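Local coordinates for protein putative mandelate racemase (Salmonella typhimurium, PDB 2O56) that binds magnesium as a member of the enolase superfamily and is probably a hydro-lyase, though its substrate is not known, at residues S39-V44 with G382-E387. Residues are numbered along the deposited sequence; the frame is centred on the assembly and turned at random.
Sequences SGFGEV and GQELTE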
loop_
_atom_site.group_PDB
_atom_site.type_symbol
_atom_site.label_atom_id
_atom_site.label_comp_id
_atom_site.label_asym_id
_atom_site.label_seq_id
_atom_site.Cartn_x
_atom_site.Cartn_y
_atom_site.Cartn_z
ATOM N N SER A 39 12.862 38.221 33.528
ATOM C CA SER A 39 13.797 37.238 32.955
ATOM C C SER A 39 13.209 35.822 32.921
ATOM O O SER A 39 12.689 35.333 33.922
ATOM C CB SER A 39 15.140 37.204 33.713
ATOM O OG SER A 39 15.883 38.401 33.538
ATOM N N GLY A 40 13.319 35.171 31.762
ATOM C CA GLY A 40 12.885 33.783 31.600
ATOM C C GLY A 40 14.043 32.809 31.636
ATOM O O GLY A 40 15.123 33.104 31.133
ATOM N N PHE A 41 13.816 31.635 32.213
ATOM C CA PHE A 41 14.860 30.609 32.274
ATOM C C PHE A 41 14.466 29.334 31.483
ATOM O O PHE A 41 13.361 28.806 31.624
ATOM C CB PHE A 41 15.164 30.229 33.730
ATOM C CG PHE A 41 15.899 31.293 34.525
ATOM C CD1 PHE A 41 17.252 31.142 34.824
ATOM C CD2 PHE A 41 15.231 32.422 35.006
ATOM C CE1 PHE A 41 17.932 32.108 35.574
ATOM C CE2 PHE A 41 15.898 33.389 35.754
ATOM C CZ PHE A 41 17.242 33.225 36.048
ATOM N N GLY A 42 15.395 28.855 30.659
ATOM C CA GLY A 42 15.217 27.624 29.895
ATOM C C GLY A 42 16.468 26.777 29.974
ATOM O O GLY A 42 17.515 27.233 30.422
ATOM N N GLU A 43 16.356 25.527 29.551
ATOM C CA GLU A 43 17.476 24.630 29.588
ATOM C C GLU A 43 17.688 23.984 28.208
ATOM O O GLU A 43 16.726 23.652 27.518
ATOM C CB GLU A 43 17.240 23.578 30.671
ATOM C CG GLU A 43 18.379 22.636 30.817
ATOM C CD GLU A 43 18.339 21.875 32.087
ATOM O OE1 GLU A 43 17.614 22.312 32.999
ATOM O OE2 GLU A 43 19.026 20.830 32.168
ATOM N N VAL A 44 18.949 23.855 27.803
ATOM C CA VAL A 44 19.318 23.217 26.534
ATOM C C VAL A 44 19.685 21.782 26.880
ATOM O O VAL A 44 20.683 21.554 27.564
ATOM C CB VAL A 44 20.554 23.903 25.899
ATOM C CG1 VAL A 44 21.025 23.161 24.641
ATOM C CG2 VAL A 44 20.269 25.384 25.601
ATOM N N GLY A 382 8.481 28.266 37.451
ATOM C CA GLY A 382 8.620 28.116 38.906
ATOM C C GLY A 382 9.999 27.644 39.332
ATOM O O GLY A 382 10.159 27.034 40.402
ATOM N N GLN A 383 10.989 27.923 38.488
ATOM C CA GLN A 383 12.358 27.477 38.700
ATOM C C GLN A 383 13.347 28.436 38.059
ATOM O O GLN A 383 13.077 29.019 37.006
ATOM C CB GLN A 383 12.551 26.039 38.206
ATOM C CG GLN A 383 13.850 25.365 38.700
ATOM C CD GLN A 383 13.979 25.308 40.226
ATOM O OE1 GLN A 383 14.263 26.321 40.875
ATOM N NE2 GLN A 383 13.815 24.104 40.799
ATOM N N GLU A 384 14.482 28.633 38.726
ATOM C CA GLU A 384 15.456 29.649 38.343
ATOM C C GLU A 384 16.798 29.200 38.890
ATOM O O GLU A 384 16.857 28.610 39.963
ATOM C CB GLU A 384 15.121 30.992 39.012
ATOM C CG GLU A 384 13.952 31.759 38.418
ATOM C CD GLU A 384 13.866 33.182 38.939
ATOM O OE1 GLU A 384 14.654 33.528 39.848
ATOM O OE2 GLU A 384 13.010 33.945 38.438
ATOM N N LEU A 385 17.878 29.500 38.181
ATOM C CA LEU A 385 19.221 29.308 38.740
ATOM C C LEU A 385 19.414 30.270 39.918
ATOM O O LEU A 385 18.833 31.361 39.937
ATOM C CB LEU A 385 20.274 29.596 37.671
ATOM C CG LEU A 385 20.450 28.641 36.490
ATOM C CD1 LEU A 385 21.576 29.179 35.647
ATOM C CD2 LEU A 385 20.767 27.225 36.979
ATOM N N THR A 386 20.231 29.878 40.887
ATOM C CA THR A 386 20.549 30.788 42.009
ATOM C C THR A 386 21.538 31.839 41.554
ATOM O O THR A 386 22.299 31.594 40.610
ATOM C CB THR A 386 21.210 30.053 43.182
ATOM O OG1 THR A 386 22.474 29.539 42.758
ATOM C CG2 THR A 386 20.341 28.931 43.687
ATOM N N GLU A 387 21.560 32.980 42.247
ATOM C CA GLU A 387 22.551 34.034 41.987
ATOM C C GLU A 387 23.996 33.534 42.074
ATOM O O GLU A 387 24.847 33.922 41.270
ATOM C CB GLU A 387 22.356 35.221 42.940
ATOM C CG GLU A 387 21.161 36.117 42.605
ATOM C CD GLU A 387 21.261 36.762 41.229
ATOM O OE1 GLU A 387 22.380 37.145 40.812
ATOM O OE2 GLU A 387 20.211 36.893 40.567
#
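Phe41 lays one face of its ring against Glu384, joining the outermost strand, 39-44, of the N-terminal antiparallel sheet to the loop that returns from the barrel domain, in the two-domain fold of the enolase superfamily. Its CB already points toward the loop, and Phe41 CG, anti to its own carbonyl carbon (chi1 -71°), sets the ring against Glu384. Followed outward, Phe41 CB first meets Gln383 O, 4.1 Å away. Beyond CG the ring opens out under Glu384 CA, which stands 4.2 Å from the Phe41 centroid, 10° off the normal, a CH-pi contact. Along one edge, CD2 and CE2 each lie 3.7 Å from Glu384 CG; along the other, on the same face, CD1 and CE1 lie near the Leu385 backbone N, and CE1 meets Leu385 CB at 4.0 Å. A flat aromatic can spread along a loop backbone without hydrogen-bonding to it.

Glutamate suits its position because its methylenes pack on the ring while its extended chain carries the carboxylate, turned 29° from the ring plane, just beyond the rim, OE2 ending 4.0 Å from Phe41 CE2. OE1 pairs with Lys363 NZ and OE2 with Lys112 NZ, salt bridges that would favour the ionised form. Leu385 extends the apolar cover, sharing Met390 with the ring. Gln383, whose amide can accept and donate, braces its own loop: NE2 bonds to Tyr364 O, and OE1 accepts a hydrogen bond from Glu384 N, 3.2 Å away, on a lone pair in the carbonyl plane.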